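Local coordinates for ABC transporter substrate-binding protein (Staphylococcus aureus subsp. aureus NCTC 8325, PDB 3UN6) that probably serves as the ligand-binding component of an ABC-type import system and binds zinc, although its physiological substrate is not established, at residues S47-L50 with M51-K55; A97-S100 with K101-G104; L153-L156 with R157-L160; L208-G211 with D212-I215; G290-E293 with I294-V298. All coordinates share one frame; numbering follows the deposited sequence.

Contact 1. Residues S47-L50 with M51-K55; sequences SANL and MMTKK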
loop_
_atom_site.group_PDB
_atom_site.type_symbol
_atom_site.label_atom_id
_atom_site.label_comp_id
_atom_site.label_asym_id
_atom_site.label_seq_id
_atom_site.Cartn_x
_atom_site.Cartn_y
_atom_site.Cartn_z
ATOM N N SER A 47 -3.300 -4.830 0.154
ATOM C CA SER A 47 -2.929 -6.032 0.883
ATOM C C SER A 47 -3.787 -7.228 0.531
ATOM O O SER A 47 -3.608 -8.285 1.116
ATOM C CB SER A 47 -3.051 -5.760 2.403
ATOM O OG SER A 47 -4.411 -5.736 2.786
ATOM N N ALA A 48 -4.701 -7.077 -0.436
ATOM C CA ALA A 48 -5.681 -8.107 -0.772
ATOM C C ALA A 48 -5.084 -9.395 -1.350
ATOM O O ALA A 48 -5.705 -10.446 -1.246
ATOM C CB ALA A 48 -6.720 -7.540 -1.734
ATOM N N ASN A 49 -3.893 -9.324 -1.946
ATOM C CA ASN A 49 -3.264 -10.544 -2.460
ATOM C C ASN A 49 -2.897 -11.502 -1.313
ATOM O O ASN A 49 -2.784 -12.684 -1.529
ATOM C CB ASN A 49 -2.033 -10.266 -3.329
ATOM C CG ASN A 49 -1.641 -11.474 -4.170
ATOM O OD1 ASN A 49 -2.483 -12.100 -4.797
ATOM N ND2 ASN A 49 -0.371 -11.809 -4.169
ATOM N N LEU A 50 -2.718 -10.986 -0.101
ATOM C CA LEU A 50 -2.486 -11.853 1.063
ATOM C C LEU A 50 -3.738 -12.692 1.365
ATOM O O LEU A 50 -3.619 -13.861 1.765
ATOM C CB LEU A 50 -2.115 -11.039 2.305
ATOM C CG LEU A 50 -0.720 -10.432 2.337
ATOM C CD1 LEU A 50 -0.583 -9.560 3.575
ATOM C CD2 LEU A 50 0.323 -11.532 2.317
HETATM N N MSE A 51 -4.926 -12.096 1.173
HETATM C CA MSE A 51 -6.196 -12.795 1.411
HETATM C C MSE A 51 -6.312 -13.922 0.381
HETATM O O MSE A 51 -6.693 -15.061 0.698
HETATM C CB MSE A 51 -7.410 -11.863 1.248
HETATM C CG MSE A 51 -7.392 -10.443 1.914
HETATM SE SE MSE A 51 -7.121 -10.309 3.828
HETATM C CE MSE A 51 -5.147 -10.211 3.873
HETATM N N MSE A 52 -5.996 -13.605 -0.872
HETATM C CA MSE A 52 -6.038 -14.624 -1.916
HETATM C C MSE A 52 -5.061 -15.755 -1.595
HETATM O O MSE A 52 -5.405 -16.938 -1.766
HETATM C CB MSE A 52 -5.711 -14.034 -3.282
HETATM C CG MSE A 52 -5.760 -15.028 -4.358
HETATM SE SE MSE A 52 -7.603 -15.714 -4.679
HETATM C CE MSE A 52 -7.090 -17.401 -5.453
ATOM N N THR A 53 -3.859 -15.401 -1.128
ATOM C CA THR A 53 -2.833 -16.400 -0.785
ATOM C C THR A 53 -3.372 -17.370 0.260
ATOM O O THR A 53 -3.223 -18.582 0.132
ATOM C CB THR A 53 -1.533 -15.726 -0.299
ATOM O OG1 THR A 53 -1.073 -14.820 -1.311
ATOM C CG2 THR A 53 -0.453 -16.756 -0.008
ATOM N N LYS A 54 -4.004 -16.809 1.285
ATOM C CA LYS A 54 -4.657 -17.551 2.345
ATOM C C LYS A 54 -5.719 -18.501 1.772
ATOM O O LYS A 54 -5.764 -19.676 2.134
ATOM C CB LYS A 54 -5.303 -16.553 3.318
ATOM C CG LYS A 54 -6.025 -17.140 4.510
ATOM C CD LYS A 54 -5.097 -17.855 5.415
ATOM C CE LYS A 54 -5.816 -18.260 6.666
ATOM N NZ LYS A 54 -4.961 -19.145 7.470
ATOM N N LYS A 55 -6.540 -18.016 0.841
ATOM C CA LYS A 55 -7.568 -18.859 0.262
ATOM C C LYS A 55 -6.939 -20.010 -0.535
ATOM O O LYS A 55 -7.379 -21.152 -0.452
ATOM C CB LYS A 55 -8.510 -18.069 -0.629
ATOM C CG LYS A 55 -9.638 -18.937 -1.168
ATOM C CD LYS A 55 -10.527 -18.223 -2.170
ATOM C CE LYS A 55 -11.630 -19.184 -2.670
ATOM N NZ LYS A 55 -12.425 -18.602 -3.780
#
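Met-51, a selenomethionine, folds its side chain back along the first turn of the helix. Its CB sits 3.3 Å from Ala-48 O. CG stays near the same residue, 3.9 Å from Ala-48 CA. The chain then bends at chi2 (-57°) and again at chi3 (89°), which swings the methyl CE across to the preceding residues. There CE touches Leu-50 CB at 3.5 Å and lies 3.7 Å from Ser-47 O. Beyond the two segments, Met-51 packs on Leu-69 of strand 66-71 and on Ile-260 and His-264 of helix 254-264. Helix 48-58 is the crossover of a beta-alpha-beta unit that runs from strand 36-41 to strand 66-71. Its start comes two residues after the zinc ligand His-46. The backbone turn is closed by Met-52 N, which bonds to Ala-48 O; Met-51 N adds a weak bond to the same oxygen. One step along, Asn-49 O is held twice by Thr-53. The amide N comes at 2.9 Å and the hydroxyl OG1 at 2.7 Å, from opposite faces of the carbonyl plane. Thr-53 OG1 lies beside its own backbone N (chi1 -56°), which turns it back to this carbonyl. The Asn-49 amide has its main partner outside the segments: ND2 bonds to Tyr-244 O on helix 234-250. Lys-54 N bonds to Leu-50 O at 3.0 Å, while Lys-54 NZ reaches Leu-67 O.

Contact 2. Residues A97-S100 with K101-G104; sequences AMKS and KQKG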
loop_
_atom_site.group_PDB
_atom_site.type_symbol
_atom_site.label_atom_id
_atom_site.label_comp_id
_atom_site.label_asym_id
_atom_site.label_seq_id
_atom_site.Cartn_x
_atom_site.Cartn_y
_atom_site.Cartn_z
ATOM N N ALA A 97 8.930 1.195 5.070
ATOM C CA ALA A 97 9.834 0.042 5.144
ATOM C C ALA A 97 11.298 0.453 4.790
ATOM O O ALA A 97 12.244 0.008 5.417
ATOM C CB ALA A 97 9.328 -1.067 4.215
HETATM N N MSE A 98 11.470 1.314 3.790
HETATM C CA MSE A 98 12.807 1.814 3.408
HETATM C C MSE A 98 13.459 2.622 4.547
HETATM O O MSE A 98 14.646 2.502 4.807
HETATM C CB MSE A 98 12.702 2.708 2.165
HETATM C CG MSE A 98 12.454 1.957 0.868
HETATM SE SE MSE A 98 11.759 3.074 -0.592
HETATM C CE MSE A 98 13.279 4.271 -0.752
ATOM N N LYS A 99 12.670 3.465 5.205
ATOM C CA LYS A 99 13.150 4.274 6.317
ATOM C C LYS A 99 13.559 3.365 7.467
ATOM O O LYS A 99 14.630 3.522 8.029
ATOM C CB LYS A 99 12.057 5.241 6.777
ATOM C CG LYS A 99 12.376 6.004 8.039
ATOM C CD LYS A 99 13.558 6.918 7.868
ATOM C CE LYS A 99 13.823 7.678 9.165
ATOM N NZ LYS A 99 15.062 8.500 9.118
ATOM N N SER A 100 12.701 2.409 7.798
ATOM C CA SER A 100 12.985 1.446 8.841
ATOM C C SER A 100 14.288 0.720 8.474
ATOM O O SER A 100 15.170 0.528 9.310
ATOM C CB SER A 100 11.817 0.478 8.992
ATOM O OG SER A 100 12.022 -0.365 10.113
ATOM N N LYS A 101 14.430 0.348 7.205
ATOM C CA LYS A 101 15.669 -0.297 6.742
ATOM C C LYS A 101 16.883 0.634 6.932
ATOM O O LYS A 101 17.931 0.208 7.417
ATOM C CB LYS A 101 15.557 -0.689 5.265
ATOM C CG LYS A 101 16.699 -1.546 4.747
ATOM C CD LYS A 101 16.535 -2.950 5.337
ATOM C CE LYS A 101 17.692 -3.843 5.094
ATOM N NZ LYS A 101 17.505 -5.122 5.833
ATOM N N GLN A 102 16.742 1.905 6.562
ATOM C CA GLN A 102 17.817 2.878 6.752
ATOM C C GLN A 102 18.172 2.989 8.234
ATOM O O GLN A 102 19.294 3.300 8.577
ATOM C CB GLN A 102 17.425 4.246 6.162
ATOM C CG GLN A 102 18.425 5.412 6.397
ATOM C CD GLN A 102 18.111 6.346 7.602
ATOM O OE1 GLN A 102 16.963 6.502 8.023
ATOM N NE2 GLN A 102 19.140 7.005 8.102
ATOM N N LYS A 103 17.205 2.743 9.108
ATOM C CA LYS A 103 17.455 2.768 10.535
ATOM C C LYS A 103 17.946 1.420 11.091
ATOM O O LYS A 103 18.012 1.248 12.307
ATOM C CB LYS A 103 16.223 3.282 11.290
ATOM C CG LYS A 103 15.950 4.757 10.996
ATOM C CD LYS A 103 14.948 5.385 11.949
ATOM C CE LYS A 103 13.530 4.904 11.719
ATOM N NZ LYS A 103 12.568 5.726 12.524
ATOM N N GLY A 104 18.315 0.478 10.215
ATOM C CA GLY A 104 18.902 -0.811 10.662
ATOM C C GLY A 104 17.993 -2.036 10.714
ATOM O O GLY A 104 18.382 -3.084 11.232
#
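Lys-99 and Gln-102 run side by side at the C-terminal end of helix 94-102, which closes in a Schellman motif. Lys-99 NZ donates to Gln-102 OE1 at 3.0 Å, tilted 21° from the plane of the amide carbonyl. Both side chains point the same way, so the aliphatic part of the lysine also follows the amide, with Lys-99 CD 3.4 Å from Gln-102 OE1. Lys-103 crosses the Lys-99 side chain at a slant, and its CD packs on Lys-99 CE at 3.8 Å. Lys-99 NZ and Lys-103 NZ end 5.1 Å apart, not in contact, near a bound phosphate, probably from the crystallisation liquor. That ion is a distant, weak partner of Lys-103 NZ. The backbone beneath sets up this cluster. Lys-103 N bonds to Lys-99 O at 2.9 Å and only weakly to Ser-100 O. Gly-104 then takes a positive phi (100°) as the C-prime residue. Ser-105 N turns back to Ser-100 O, which completes the motif. Further out, Lys-101 takes a separate course, and its NZ bonds to Ser-105 O and Ile-107 O, carbonyls of the segment that follows the helix. On the buried face, Met-98 packs against helix 288-300, and Ala-97 against Phe-312. The inner bond of the Schellman motif joins Gly-104 N to Lys-101 O at 2.8 Å.

Contact 3. Residues L153-L156 with R157-L160; sequences LEEL and RKQL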
loop_
_atom_site.group_PDB
_atom_site.type_symbol
_atom_site.label_atom_id
_atom_site.label_comp_id
_atom_site.label_asym_id
_atom_site.label_seq_id
_atom_site.Cartn_x
_atom_site.Cartn_y
_atom_site.Cartn_z
ATOM N N LEU A 153 0.734 13.680 -3.781
ATOM C CA LEU A 153 0.186 14.991 -3.506
ATOM C C LEU A 153 1.147 16.107 -3.854
ATOM O O LEU A 153 0.731 17.121 -4.411
ATOM C CB LEU A 153 -0.302 15.084 -2.067
ATOM C CG LEU A 153 -1.667 14.462 -1.771
ATOM C CD1 LEU A 153 -1.830 14.318 -0.197
ATOM C CD2 LEU A 153 -2.758 15.316 -2.357
ATOM N N GLU A 154 2.427 15.917 -3.551
ATOM C CA GLU A 154 3.433 16.906 -3.899
ATOM C C GLU A 154 3.605 17.025 -5.408
ATOM O O GLU A 154 3.895 18.105 -5.928
ATOM C CB GLU A 154 4.773 16.573 -3.231
ATOM C CG GLU A 154 4.809 16.974 -1.793
ATOM C CD GLU A 154 4.794 18.464 -1.633
ATOM O OE1 GLU A 154 5.833 19.094 -1.913
ATOM O OE2 GLU A 154 3.768 19.018 -1.203
ATOM N N GLU A 155 3.470 15.913 -6.110
ATOM C CA GLU A 155 3.582 15.957 -7.558
ATOM C C GLU A 155 2.360 16.666 -8.136
ATOM O O GLU A 155 2.481 17.428 -9.104
ATOM C CB GLU A 155 3.735 14.563 -8.142
ATOM C CG GLU A 155 3.878 14.540 -9.673
ATOM C CD GLU A 155 5.012 15.416 -10.177
ATOM O OE1 GLU A 155 6.063 15.467 -9.502
ATOM O OE2 GLU A 155 4.841 16.063 -11.245
ATOM N N LEU A 156 1.195 16.448 -7.522
ATOM C CA LEU A 156 -0.026 17.092 -7.975
ATOM C C LEU A 156 0.090 18.579 -7.689
ATOM O O LEU A 156 -0.309 19.395 -8.496
ATOM C CB LEU A 156 -1.289 16.478 -7.316
ATOM C CG LEU A 156 -2.602 17.237 -7.577
ATOM C CD1 LEU A 156 -2.911 17.299 -9.056
ATOM C CD2 LEU A 156 -3.774 16.636 -6.835
ATOM N N ARG A 157 0.691 18.937 -6.557
ATOM C CA ARG A 157 0.889 20.353 -6.236
ATOM C C ARG A 157 1.726 21.055 -7.315
ATOM O O ARG A 157 1.420 22.184 -7.722
ATOM C CB ARG A 157 1.583 20.522 -4.871
ATOM C CG ARG A 157 1.798 22.001 -4.498
ATOM C CD ARG A 157 2.586 22.205 -3.194
ATOM N NE ARG A 157 3.823 21.443 -3.203
ATOM C CZ ARG A 157 4.907 21.774 -3.894
ATOM N NH1 ARG A 157 4.935 22.863 -4.658
ATOM N NH2 ARG A 157 5.964 20.982 -3.848
ATOM N N LYS A 158 2.797 20.400 -7.764
ATOM C CA LYS A 158 3.658 20.968 -8.818
ATOM C C LYS A 158 2.933 21.015 -10.159
ATOM O O LYS A 158 3.066 21.984 -10.892
ATOM C CB LYS A 158 4.925 20.148 -9.008
ATOM C CG LYS A 158 5.856 20.069 -7.822
ATOM C CD LYS A 158 6.960 19.070 -8.162
ATOM C CE LYS A 158 7.576 18.441 -6.944
ATOM N NZ LYS A 158 8.515 17.384 -7.403
ATOM N N GLN A 159 2.179 19.966 -10.497
ATOM C CA GLN A 159 1.438 19.964 -11.776
ATOM C C GLN A 159 0.406 21.093 -11.817
ATOM O O GLN A 159 0.156 21.675 -12.875
ATOM C CB GLN A 159 0.769 18.606 -12.036
ATOM C CG GLN A 159 1.771 17.481 -12.252
ATOM C CD GLN A 159 1.132 16.087 -12.293
ATOM O OE1 GLN A 159 -0.082 15.927 -12.104
ATOM N NE2 GLN A 159 1.962 15.071 -12.539
ATOM N N LEU A 160 -0.170 21.411 -10.651
ATOM C CA LEU A 160 -1.126 22.512 -10.516
ATOM C C LEU A 160 -0.423 23.850 -10.317
ATOM O O LEU A 160 -1.074 24.870 -10.137
ATOM C CB LEU A 160 -2.086 22.265 -9.352
ATOM C CG LEU A 160 -3.109 21.138 -9.466
ATOM C CD1 LEU A 160 -3.937 21.074 -8.186
ATOM C CD2 LEU A 160 -4.020 21.338 -10.651
#
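Arg-157 grips the carboxylate of Glu-154 side-on, using NE and NH2, one nitrogen to each oxygen. NH2 meets Glu-154 OE1 at 2.7 Å, and NE meets OE2 of the same glutamate at 3.1 Å in a nearly straight bond (170°). The acid lies at the guanidinium edge, in its plane. The carboxylate is not coplanar with it: both nitrogens come from above the carboxylate plane, and the two groups are turned 38° apart. The arginine chain is extended through chi2 and turns at chi3 (51°), which brings the guanidinium beside the glutamate. Glu-154 O lies over one of its faces. This buried salt bridge has further partners. Glu-154 OE2 also bonds to Tyr-169 OH, and Arg-157 NH1 to Ile-162 O. Helix 148-159 is the crossover of a beta-alpha-beta unit between strands 138-142 and 167-171, and Tyr-169 belongs to the second of these strands. Leu-156 adds apolar packing, with its CD1 3.9 Å from Leu-160 CG. The side nearer solvent is looser. Glu-155 is crossed at about a right angle by both Lys-158 and Gln-159. Its OE1 makes only a long salt bridge with Lys-158 NZ, at 3.8 Å. Its OE2 takes a weak bond from Gln-159 NE2 at 3.3 Å, with the amide plane steeply turned from the carboxylate. Gln-159 NE2 has a second partner in Val-214 O, in the loop after strand 206-210.

Contact 4. Residues L208-G211 with D212-I215; sequences LKHG and DDVI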
loop_
_atom_site.group_PDB
_atom_site.type_symbol
_atom_site.label_atom_id
_atom_site.label_comp_id
_atom_site.label_asym_id
_atom_site.label_seq_id
_atom_site.Cartn_x
_atom_site.Cartn_y
_atom_site.Cartn_z
ATOM N N LEU A 208 -10.853 13.415 -6.813
ATOM C CA LEU A 208 -10.224 14.421 -7.664
ATOM C C LEU A 208 -9.273 13.809 -8.672
ATOM O O LEU A 208 -9.209 14.267 -9.803
ATOM C CB LEU A 208 -9.476 15.443 -6.825
ATOM C CG LEU A 208 -10.352 16.290 -5.906
ATOM C CD1 LEU A 208 -9.473 17.157 -5.044
ATOM C CD2 LEU A 208 -11.298 17.117 -6.745
ATOM N N LYS A 209 -8.562 12.753 -8.280
ATOM C CA LYS A 209 -7.560 12.177 -9.157
ATOM C C LYS A 209 -7.209 10.750 -8.732
ATOM O O LYS A 209 -7.265 10.417 -7.548
ATOM C CB LYS A 209 -6.303 13.061 -9.017
ATOM C CG LYS A 209 -5.527 13.318 -10.254
ATOM C CD LYS A 209 -6.285 14.221 -11.173
ATOM C CE LYS A 209 -5.481 14.576 -12.397
ATOM N NZ LYS A 209 -6.320 15.335 -13.380
ATOM N N HIS A 210 -6.912 9.891 -9.699
ATOM C CA HIS A 210 -6.373 8.586 -9.386
ATOM C C HIS A 210 -4.843 8.715 -9.431
ATOM O O HIS A 210 -4.309 9.556 -10.141
ATOM C CB HIS A 210 -6.914 7.501 -10.327
ATOM C CG HIS A 210 -8.280 7.027 -9.947
ATOM N ND1 HIS A 210 -9.426 7.462 -10.571
ATOM C CD2 HIS A 210 -8.683 6.202 -8.951
ATOM C CE1 HIS A 210 -10.476 6.904 -9.998
ATOM N NE2 HIS A 210 -10.053 6.136 -9.011
ATOM N N GLY A 211 -4.141 7.911 -8.648
ATOM C CA GLY A 211 -2.675 7.961 -8.637
ATOM C C GLY A 211 -2.110 7.859 -10.040
ATOM O O GLY A 211 -1.163 8.560 -10.386
ATOM N N ASP A 212 -2.750 7.005 -10.838
ATOM C CA ASP A 212 -2.407 6.737 -12.230
ATOM C C ASP A 212 -2.249 8.004 -13.063
ATOM O O ASP A 212 -1.424 8.056 -13.973
ATOM C CB ASP A 212 -3.535 5.949 -12.930
ATOM C CG ASP A 212 -4.142 4.837 -12.075
ATOM O OD1 ASP A 212 -4.571 3.829 -12.676
ATOM O OD2 ASP A 212 -4.213 4.957 -10.826
ATOM N N ASP A 213 -3.073 9.003 -12.755
ATOM C CA ASP A 213 -3.108 10.267 -13.476
ATOM C C ASP A 213 -2.012 11.213 -13.054
ATOM O O ASP A 213 -1.825 12.253 -13.689
ATOM C CB ASP A 213 -4.418 11.026 -13.166
ATOM C CG ASP A 213 -5.672 10.215 -13.431
ATOM O OD1 ASP A 213 -5.680 9.479 -14.421
ATOM O OD2 ASP A 213 -6.668 10.347 -12.649
ATOM N N VAL A 214 -1.336 10.892 -11.955
ATOM C CA VAL A 214 -0.351 11.780 -11.370
ATOM C C VAL A 214 1.046 11.211 -11.521
ATOM O O VAL A 214 1.917 11.866 -12.063
ATOM C CB VAL A 214 -0.682 11.988 -9.906
ATOM C CG1 VAL A 214 0.273 12.930 -9.286
ATOM C CG2 VAL A 214 -2.111 12.510 -9.782
ATOM N N ILE A 215 1.278 10.020 -10.981
ATOM C CA ILE A 215 2.563 9.343 -11.181
ATOM C C ILE A 215 2.207 7.930 -11.626
ATOM O O ILE A 215 1.910 7.075 -10.805
ATOM C CB ILE A 215 3.475 9.274 -9.908
ATOM C CG1 ILE A 215 3.665 10.635 -9.270
ATOM C CG2 ILE A 215 4.846 8.740 -10.290
ATOM C CD1 ILE A 215 4.414 10.586 -7.887
#
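Asp-213 turns its carboxylate back over the end of strand 206-210 and meets His-210 N with OD2 at 3.0 Å. The amide comes from above the carboxylate plane, 40° out of it. With chi1 at -55° the carboxylate folds toward the start of the turn, and OD2 can take this amide. The same oxygen lies at the edge of the imidazole, near the ring plane. In return, Asp-213 N bonds to His-210 O at 2.9 Å, so the two residues clasp each other twice. Lys-209 runs obliquely across Asp-213 and Val-214. Its CG rests on Val-214 CG2 at 3.5 Å, and its CE on Asp-213 CB at 3.8 Å. The ammonium group and the carboxylate are not in contact. Behind them Gly-211 O accepts two amides, Val-214 N at 2.8 Å from above the carbonyl plane and Ile-215 N almost in line with the C=O bond. Together they wind the chain through a tight turn. A classic beta bulge precedes it, where Leu-208 and Lys-209 both face Ile-120 of strand 112-122. His-210 stacks on Trp-278. Val-214 packs between that strand and helix 148-159, and Ile-215 touches helices 148-159 and 288-300.

Contact 5. Residues G290-E293 with I294-V298; sequences GYQE and ITTLV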
loop_
_atom_site.group_PDB
_atom_site.type_symbol
_atom_site.label_atom_id
_atom_site.label_comp_id
_atom_site.label_asym_id
_atom_site.label_seq_id
_atom_site.Cartn_x
_atom_site.Cartn_y
_atom_site.Cartn_z
ATOM N N GLY A 290 11.153 0.722 -11.219
ATOM C CA GLY A 290 10.100 1.196 -10.329
ATOM C C GLY A 290 10.656 1.587 -8.977
ATOM O O GLY A 290 10.230 2.590 -8.372
ATOM N N TYR A 291 11.604 0.802 -8.483
ATOM C CA TYR A 291 12.225 1.104 -7.192
ATOM C C TYR A 291 13.032 2.417 -7.283
ATOM O O TYR A 291 13.005 3.270 -6.374
ATOM C CB TYR A 291 13.115 -0.058 -6.718
ATOM C CG TYR A 291 13.731 0.213 -5.381
ATOM C CD1 TYR A 291 15.048 0.644 -5.257
ATOM C CD2 TYR A 291 12.975 0.076 -4.222
ATOM C CE1 TYR A 291 15.602 0.920 -3.984
ATOM C CE2 TYR A 291 13.505 0.356 -2.994
ATOM C CZ TYR A 291 14.821 0.773 -2.874
ATOM O OH TYR A 291 15.320 1.028 -1.613
ATOM N N GLN A 292 13.736 2.584 -8.391
ATOM C CA GLN A 292 14.542 3.756 -8.581
ATOM C C GLN A 292 13.678 5.023 -8.614
ATOM O O GLN A 292 14.112 6.090 -8.163
ATOM C CB GLN A 292 15.375 3.622 -9.857
ATOM C CG GLN A 292 16.447 4.699 -9.963
ATOM C CD GLN A 292 17.647 4.478 -9.023
ATOM O OE1 GLN A 292 17.719 5.056 -7.944
ATOM N NE2 GLN A 292 18.579 3.642 -9.442
ATOM N N GLU A 293 12.460 4.918 -9.149
ATOM C CA GLU A 293 11.547 6.072 -9.176
ATOM C C GLU A 293 11.223 6.528 -7.755
ATOM O O GLU A 293 11.172 7.733 -7.477
ATOM C CB GLU A 293 10.235 5.729 -9.889
ATOM C CG GLU A 293 9.266 6.902 -10.023
ATOM C CD GLU A 293 8.023 6.557 -10.860
ATOM O OE1 GLU A 293 7.311 5.572 -10.532
ATOM O OE2 GLU A 293 7.762 7.289 -11.841
ATOM N N ILE A 294 10.960 5.570 -6.865
ATOM C CA ILE A 294 10.660 5.902 -5.449
ATOM C C ILE A 294 11.880 6.489 -4.748
ATOM O O ILE A 294 11.761 7.486 -4.019
ATOM C CB ILE A 294 10.113 4.694 -4.647
ATOM C CG1 ILE A 294 8.776 4.218 -5.262
ATOM C CG2 ILE A 294 9.926 5.069 -3.107
ATOM C CD1 ILE A 294 7.715 5.333 -5.386
ATOM N N THR A 295 13.056 5.912 -4.984
ATOM C CA THR A 295 14.279 6.446 -4.355
ATOM C C THR A 295 14.528 7.889 -4.778
ATOM O O THR A 295 14.887 8.732 -3.954
ATOM C CB THR A 295 15.549 5.567 -4.607
ATOM O OG1 THR A 295 15.853 5.500 -6.000
ATOM C CG2 THR A 295 15.352 4.134 -4.061
ATOM N N THR A 296 14.306 8.170 -6.062
ATOM C CA THR A 296 14.501 9.496 -6.616
ATOM C C THR A 296 13.616 10.513 -5.917
ATOM O O THR A 296 14.073 11.587 -5.509
ATOM C CB THR A 296 14.171 9.509 -8.122
ATOM O OG1 THR A 296 15.207 8.832 -8.835
ATOM C CG2 THR A 296 14.047 10.926 -8.627
ATOM N N LEU A 297 12.347 10.158 -5.778
ATOM C CA LEU A 297 11.359 11.022 -5.162
ATOM C C LEU A 297 11.612 11.235 -3.648
ATOM O O LEU A 297 11.457 12.331 -3.153
ATOM C CB LEU A 297 9.947 10.469 -5.421
ATOM C CG LEU A 297 9.462 10.399 -6.881
ATOM C CD1 LEU A 297 8.088 9.741 -6.938
ATOM C CD2 LEU A 297 9.407 11.800 -7.549
ATOM N N VAL A 298 11.998 10.182 -2.935
ATOM C CA VAL A 298 12.336 10.266 -1.501
ATOM C C VAL A 298 13.557 11.178 -1.317
ATOM O O VAL A 298 13.593 12.024 -0.412
ATOM C CB VAL A 298 12.664 8.853 -0.943
ATOM C CG1 VAL A 298 13.435 8.931 0.376
ATOM C CG2 VAL A 298 11.381 7.987 -0.841
HETATM O O HOH W 1 17.380 7.412 -7.403
#
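Gln-292 O is approached by three groups of the next turn. Thr-296 N bonds to it at 3.0 Å. Thr-296 OG1 also lies 3.0 Å from this oxygen, and Thr-295 OG1 lies 2.8 Å from it. The hydroxyl of Thr-295 has a second acceptor close by, since Gln-292 OE1 is 2.7 Å away. The glutamine chain is bent at chi2 (75°) and comes back over the helix, which places its amide oxygen there. A water lies by Gln-292 OE1 and Thr-296 OG1, though its approach to OE1 is too short to be trusted in detail. OG1 of Thr-295 stands between its backbone N and carbonyl carbon (chi1 62°). That setting turns the methyl CG2 to the other side, against Tyr-291. There CG2 comes to 3.2 Å from Tyr-291 CE1, a close approach whose exact value is doubtful, and the two side chains cross at about a right angle. The ring is held at its far end by a bond from Tyr-291 OH to Pro-307 O. Further along, Leu-297 N bonds to Glu-293 O at 3.2 Å. This is part of helix 288-300, which packs on helix 94-102 through Tyr-291, Ile-294 and Val-298. Its other flank, with Glu-293 and Leu-297, touches Ile-215. Thr-295 thus has a polar and an apolar branch with separate tasks. Its single hydroxyl proton faces two oxygens of the same glutamine, and it may favour one or be shared between them.

How the contacts relate
Contacts 2 to 5 form a touching chain. Contact 2 meets contact 5 where Met-98 SE packs on Ile-294 CG2 at 3.7 Å. Contact 5 meets contact 4 through Leu-297 CD1 and Ile-215 CD1, 3.9 Å apart. Contact 4 in turn lies against contact 3, with Val-214 CG1 4.0 Å from Glu-155 CG; their centres are about 10 Å apart. Contact 1 stands alone, its nearest atoms about 13 Å from those of contact 2. None of the five supplies a ligand to the zinc site of His-46, Cys-220 and Cys-221, though each comes within about 11 Å of a zinc ion. The side chain of Ser-47 lies about 8 Å from a zinc ion, that of Ile-294 about 10 Å.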